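Local coordinates for Tll1590 protein (Thermosynechococcus elongatus, PDB 6LDQ) that belongs to the sucrose-phosphate synthase family and carries a Rossmann-like glycosyltransferase 4-like domain of the GT-B class, at residues A[159-164]-A[183-188]; A[168-173]-A[189-194]. One frame throughout, in Å; residues are numbered along the deposited sequence.

Interaction 1 (A[159-164]-A[183-188])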
loop_
_atom_site.group_PDB
_atom_site.type_symbol
_atom_site.label_atom_id
_atom_site.label_comp_id
_atom_site.label_asym_id
_atom_site.label_seq_id
_atom_site.Cartn_x
_atom_site.Cartn_y
_atom_site.Cartn_z
ATOM N N VAL A 159 14.486 -6.152 -0.128
ATOM C CA VAL A 159 13.174 -5.784 0.408
ATOM C C VAL A 159 12.070 -6.384 -0.446
ATOM O O VAL A 159 11.075 -6.910 0.070
ATOM C CB VAL A 159 13.034 -4.255 0.499
ATOM C CG1 VAL A 159 11.592 -3.889 0.933
ATOM C CG2 VAL A 159 14.056 -3.656 1.441
ATOM N N GLU A 160 12.230 -6.322 -1.770
ATOM C CA GLU A 160 11.222 -6.885 -2.659
ATOM C C GLU A 160 11.070 -8.390 -2.450
ATOM O O GLU A 160 9.959 -8.930 -2.530
ATOM C CB GLU A 160 11.568 -6.536 -4.108
ATOM C CG GLU A 160 11.541 -5.023 -4.347
ATOM C CD GLU A 160 11.509 -4.614 -5.802
ATOM O OE1 GLU A 160 10.893 -3.573 -6.098
ATOM O OE2 GLU A 160 12.124 -5.299 -6.641
ATOM N N LYS A 161 12.173 -9.089 -2.185
ATOM C CA LYS A 161 12.074 -10.503 -1.835
ATOM C C LYS A 161 11.297 -10.688 -0.531
ATOM O O LYS A 161 10.401 -11.543 -0.438
ATOM C CB LYS A 161 13.471 -11.114 -1.724
ATOM C CG LYS A 161 14.174 -11.309 -3.073
ATOM C CD LYS A 161 15.595 -11.783 -2.850
ATOM C CE LYS A 161 16.350 -11.824 -4.166
ATOM N NZ LYS A 161 17.640 -12.517 -3.989
ATOM N N ALA A 162 11.615 -9.888 0.484
ATOM C CA ALA A 162 10.929 -10.025 1.769
ATOM C C ALA A 162 9.432 -9.790 1.627
ATOM O O ALA A 162 8.629 -10.445 2.294
ATOM C CB ALA A 162 11.521 -9.063 2.798
ATOM N N ILE A 163 9.044 -8.862 0.760
ATOM C CA ILE A 163 7.629 -8.570 0.575
ATOM C C ILE A 163 6.936 -9.736 -0.125
ATOM O O ILE A 163 5.881 -10.204 0.316
ATOM C CB ILE A 163 7.452 -7.261 -0.206
ATOM C CG1 ILE A 163 7.925 -6.074 0.632
ATOM C CG2 ILE A 163 5.974 -7.065 -0.551
ATOM C CD1 ILE A 163 8.252 -4.863 -0.193
ATOM N N LEU A 164 7.534 -10.235 -1.214
ATOM C CA LEU A 164 6.947 -11.370 -1.918
ATOM C C LEU A 164 6.761 -12.562 -0.989
ATOM O O LEU A 164 5.761 -13.289 -1.091
ATOM C CB LEU A 164 7.816 -11.757 -3.115
ATOM C CG LEU A 164 7.669 -10.857 -4.337
ATOM C CD1 LEU A 164 8.873 -11.067 -5.272
ATOM C CD2 LEU A 164 6.346 -11.159 -5.055
ATOM N N ARG A 183 11.827 -13.259 -13.143
ATOM C CA ARG A 183 13.151 -13.450 -13.732
ATOM C C ARG A 183 14.246 -12.911 -12.829
ATOM O O ARG A 183 15.281 -13.563 -12.636
ATOM C CB ARG A 183 13.226 -12.757 -15.097
ATOM C CG ARG A 183 14.414 -13.151 -16.004
ATOM C CD ARG A 183 14.161 -12.624 -17.431
ATOM N NE ARG A 183 13.262 -11.459 -17.383
ATOM C CZ ARG A 183 13.351 -10.382 -18.166
ATOM N NH1 ARG A 183 14.294 -10.291 -19.115
ATOM N NH2 ARG A 183 12.485 -9.400 -17.995
ATOM N N TRP A 184 14.040 -11.719 -12.270
ATOM C CA TRP A 184 15.131 -10.984 -11.663
ATOM C C TRP A 184 15.022 -10.849 -10.156
ATOM O O TRP A 184 16.042 -10.603 -9.510
ATOM C CB TRP A 184 15.226 -9.584 -12.287
ATOM C CG TRP A 184 15.649 -9.620 -13.712
ATOM C CD1 TRP A 184 14.842 -9.571 -14.810
ATOM C CD2 TRP A 184 16.995 -9.724 -14.204
ATOM N NE1 TRP A 184 15.601 -9.627 -15.955
ATOM C CE2 TRP A 184 16.924 -9.720 -15.609
ATOM C CE3 TRP A 184 18.246 -9.804 -13.587
ATOM C CZ2 TRP A 184 18.060 -9.812 -16.413
ATOM C CZ3 TRP A 184 19.373 -9.895 -14.386
ATOM C CH2 TRP A 184 19.269 -9.899 -15.783
ATOM N N VAL A 185 13.827 -11.001 -9.582
ATOM C CA VAL A 185 13.654 -10.774 -8.152
ATOM C C VAL A 185 13.428 -12.100 -7.432
ATOM O O VAL A 185 14.283 -12.542 -6.662
ATOM C CB VAL A 185 12.508 -9.780 -7.878
ATOM C CG1 VAL A 185 12.290 -9.603 -6.372
ATOM C CG2 VAL A 185 12.789 -8.445 -8.539
ATOM N N SER A 186 12.279 -12.737 -7.649
ATOM C CA SER A 186 12.008 -13.968 -6.916
ATOM C C SER A 186 10.778 -14.641 -7.501
ATOM O O SER A 186 9.851 -13.964 -7.956
ATOM C CB SER A 186 11.791 -13.690 -5.420
ATOM O OG SER A 186 11.384 -14.857 -4.740
ATOM N N LYS A 187 10.766 -15.973 -7.445
ATOM C CA LYS A 187 9.604 -16.768 -7.838
ATOM C C LYS A 187 8.618 -16.977 -6.697
ATOM O O LYS A 187 7.555 -17.585 -6.908
ATOM C CB LYS A 187 10.043 -18.143 -8.354
ATOM C CG LYS A 187 11.044 -18.115 -9.506
ATOM C CD LYS A 187 10.442 -18.702 -10.757
ATOM C CE LYS A 187 11.038 -18.079 -12.014
ATOM N NZ LYS A 187 12.519 -17.898 -11.930
ATOM N N ALA A 188 8.950 -16.512 -5.502
ATOM C CA ALA A 188 8.131 -16.750 -4.330
ATOM C C ALA A 188 6.880 -15.870 -4.355
ATOM O O ALA A 188 6.794 -14.887 -5.094
ATOM C CB ALA A 188 8.954 -16.502 -3.061
#

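Interaction 2 (A[168-173]-A[189-194])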
loop_
_atom_site.group_PDB
_atom_site.type_symbol
_atom_site.label_atom_id
_atom_site.label_comp_id
_atom_site.label_asym_id
_atom_site.label_seq_id
_atom_site.Cartn_x
_atom_site.Cartn_y
_atom_site.Cartn_z
ATOM N N ASP A 168 0.394 -11.342 1.860
ATOM C CA ASP A 168 -0.616 -12.314 1.465
ATOM C C ASP A 168 -0.806 -12.325 -0.042
ATOM O O ASP A 168 -1.005 -13.390 -0.635
ATOM C CB ASP A 168 -1.928 -12.032 2.191
ATOM C CG ASP A 168 -1.752 -12.064 3.680
ATOM O OD1 ASP A 168 -1.563 -13.170 4.230
ATOM O OD2 ASP A 168 -1.729 -10.981 4.293
ATOM N N CYS A 169 -0.727 -11.162 -0.684
ATOM C CA CYS A 169 -0.836 -11.131 -2.134
ATOM C C CYS A 169 -0.130 -9.917 -2.719
ATOM O O CYS A 169 -0.296 -8.798 -2.231
ATOM C CB CYS A 169 -2.298 -11.135 -2.588
ATOM S SG CYS A 169 -2.447 -11.054 -4.360
ATOM N N VAL A 170 0.616 -10.141 -3.804
ATOM C CA VAL A 170 1.310 -9.069 -4.506
ATOM C C VAL A 170 0.661 -8.843 -5.866
ATOM O O VAL A 170 0.579 -9.768 -6.680
ATOM C CB VAL A 170 2.805 -9.375 -4.669
ATOM C CG1 VAL A 170 3.438 -8.291 -5.514
ATOM C CG2 VAL A 170 3.456 -9.461 -3.316
ATOM N N ILE A 171 0.255 -7.608 -6.127
ATOM C CA ILE A 171 -0.435 -7.238 -7.356
ATOM C C ILE A 171 0.583 -6.731 -8.377
ATOM O O ILE A 171 1.436 -5.887 -8.066
ATOM C CB ILE A 171 -1.525 -6.186 -7.060
ATOM C CG1 ILE A 171 -2.679 -6.856 -6.303
ATOM C CG2 ILE A 171 -2.035 -5.558 -8.360
ATOM C CD1 ILE A 171 -3.077 -6.193 -5.011
ATOM N N VAL A 172 0.538 -7.295 -9.586
ATOM C CA VAL A 172 1.321 -6.813 -10.718
ATOM C C VAL A 172 0.380 -6.133 -11.698
ATOM O O VAL A 172 -0.798 -6.499 -11.808
ATOM C CB VAL A 172 2.085 -7.967 -11.398
ATOM C CG1 VAL A 172 3.208 -8.459 -10.489
ATOM C CG2 VAL A 172 1.128 -9.100 -11.724
ATOM N N THR A 173 0.887 -5.141 -12.415
ATOM C CA THR A 173 0.019 -4.351 -13.282
ATOM C C THR A 173 0.173 -4.685 -14.758
ATOM O O THR A 173 -0.520 -4.093 -15.585
ATOM C CB THR A 173 0.242 -2.846 -13.058
ATOM O OG1 THR A 173 1.508 -2.449 -13.589
ATOM C CG2 THR A 173 0.199 -2.509 -11.575
ATOM N N GLY A 189 5.904 -16.243 -3.531
ATOM C CA GLY A 189 4.741 -15.414 -3.275
ATOM C C GLY A 189 3.617 -15.620 -4.279
ATOM O O GLY A 189 3.766 -16.270 -5.318
ATOM N N GLN A 190 2.461 -15.045 -3.948
ATOM C CA GLN A 190 1.286 -15.073 -4.810
ATOM C C GLN A 190 1.147 -13.718 -5.494
ATOM O O GLN A 190 1.024 -12.692 -4.821
ATOM C CB GLN A 190 0.023 -15.405 -4.012
ATOM C CG GLN A 190 -0.958 -16.333 -4.755
ATOM C CD GLN A 190 -2.373 -16.269 -4.196
ATOM O OE1 GLN A 190 -2.649 -15.516 -3.259
ATOM N NE2 GLN A 190 -3.279 -17.060 -4.775
ATOM N N THR A 191 1.198 -13.714 -6.823
ATOM C CA THR A 191 0.964 -12.522 -7.621
ATOM C C THR A 191 -0.393 -12.623 -8.308
ATOM O O THR A 191 -0.842 -13.713 -8.669
ATOM C CB THR A 191 2.072 -12.314 -8.666
ATOM O OG1 THR A 191 2.391 -13.567 -9.297
ATOM C CG2 THR A 191 3.354 -11.743 -8.006
ATOM N N ARG A 192 -1.044 -11.477 -8.487
ATOM C CA ARG A 192 -2.312 -11.408 -9.202
ATOM C C ARG A 192 -2.260 -10.239 -10.169
ATOM O O ARG A 192 -1.689 -9.195 -9.845
ATOM C CB ARG A 192 -3.489 -11.237 -8.237
ATOM C CG ARG A 192 -3.693 -12.419 -7.323
ATOM C CD ARG A 192 -4.717 -13.381 -7.904
ATOM N NE ARG A 192 -4.489 -14.749 -7.444
ATOM C CZ ARG A 192 -5.300 -15.769 -7.708
ATOM N NH1 ARG A 192 -6.403 -15.579 -8.430
ATOM N NH2 ARG A 192 -5.011 -16.978 -7.245
ATOM N N LEU A 193 -2.870 -10.414 -11.341
ATOM C CA LEU A 193 -2.845 -9.406 -12.395
ATOM C C LEU A 193 -4.021 -8.466 -12.209
ATOM O O LEU A 193 -5.174 -8.876 -12.370
ATOM C CB LEU A 193 -2.901 -10.043 -13.780
ATOM C CG LEU A 193 -2.784 -9.052 -14.934
ATOM C CD1 LEU A 193 -1.406 -8.352 -14.900
ATOM C CD2 LEU A 193 -2.976 -9.754 -16.270
ATOM N N ILE A 194 -3.734 -7.213 -11.888
ATOM C CA ILE A 194 -4.715 -6.138 -11.943
ATOM C C ILE A 194 -4.145 -5.037 -12.826
ATOM O O ILE A 194 -3.293 -4.257 -12.394
ATOM C CB ILE A 194 -5.067 -5.613 -10.542
ATOM C CG1 ILE A 194 -5.314 -6.773 -9.578
ATOM C CG2 ILE A 194 -6.281 -4.689 -10.611
ATOM C CD1 ILE A 194 -6.528 -7.615 -9.901
#

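Interaction 1 (A[159-164]-A[183-188])
Val-185 meets helix 153-166 with both methyls, CG1 and CG2, and the side chains of Glu-160 and Leu-164 each meet it at about a right angle. With CG1 anti to its own backbone N (chi1 177°), Val-185 places that methyl between the two helix residues: CG1 lies 3.9 Å from Leu-164 CD1 and equally far from Glu-160 CB. The other branch, CG2, passes 3.7 Å from Glu-160 OE2, a plain van der Waals approach to a carboxylate oxygen. A compact branched residue suits this place, since it can fill the angle between successive turns of the helix. Leu-164 spreads its fork over the loop. CD1 touches both Val-185 and Ser-186 CB, while CD2 comes within 3.8 Å of the carbonyl oxygen of Ala-188. Lys-161, extended beyond CG, runs alongside on the more exposed border, its CE 3.3 Å from Val-185 O; here the long aliphatic stem does the packing. No hydrogen bond crosses the contact. The loop instead ties itself: Ser-186 OG accepts from Ala-188 N at 3.0 Å, an ST turn that holds the chain as it leaves the helix, and Arg-182 binds the carbonyls of Ser-186 and Ala-188. The contact thus packs helix 153-166 against the C-terminal end of helix 175-185, where Tyr-180 and Leu-181 join in, while Trp-114 of helix 113-126 touches Glu-160.

Interaction 2 (A[168-173]-A[189-194])
Val-170 and Val-172 each use both backbone polar groups to bind the neighbouring strand, giving four hydrogen bonds in parallel register. Val-170 N donates to Gln-190 O over 2.8 Å, almost straight at 174°, and Val-170 O accepts from Arg-192 N. Two residues on, Val-172 N reaches Arg-192 O at 2.9 Å, and Val-172 O takes Ile-194 N at 3.0 Å. Weaker CA-H...O contacts fill in between, as from Ile-171 CA to Arg-192 O at 3.4 Å.

Outside this ladder the side chains divide between two faces. On that of Ile-171 and Arg-192, Ile-171 CG2 packs 3.7 Å from Ile-194 CG1, and Cys-169 SG lies 3.5 Å from Arg-192 CG. A bend at chi2 (-94°) carries the guanidinium clear of strand 169-172 while CG stays beside the sulfur. The other face carries Val-170, Val-172, Thr-191 and Leu-193; Thr-191 CG2 meets Val-172 CG1 at 4.1 Å, and Val-172 CG2 lies 4.1 Å from Leu-193 CD1. Beta-branched residues suit such extended backbone and offer methyls to the helices on both sides.

The backbone bonds set the register whatever the side chains, which add apolar packing on both faces; on strand 191-193, outermost within this chain, the hydroxyl OG1 of Thr-191 is hydrogen-bonded to Glu-178 of helix 175-185, a polar link between the edge of the sheet and the helix that joins its two strands.

Read from the N-terminal side, the elements involved are helix 153-166, strand 169-172, helix 175-185 and strand 191-193. Interaction 1 closes the loop that starts on helix 153-166 and ends just beyond helix 175-185; interaction 2 starts inside that loop, at 168-173, and ends after it, at 189-194. The two therefore cross, their segments alternating along the chain. Interaction 2 pairs the strands of a beta-alpha-beta unit, while interaction 1 packs that unit's helix end against the preceding helix. They meet where Leu-164 CD2 lies 3.8 Å from Val-170 CG2, joining the helical layer to this edge of the parallel part of the sheet.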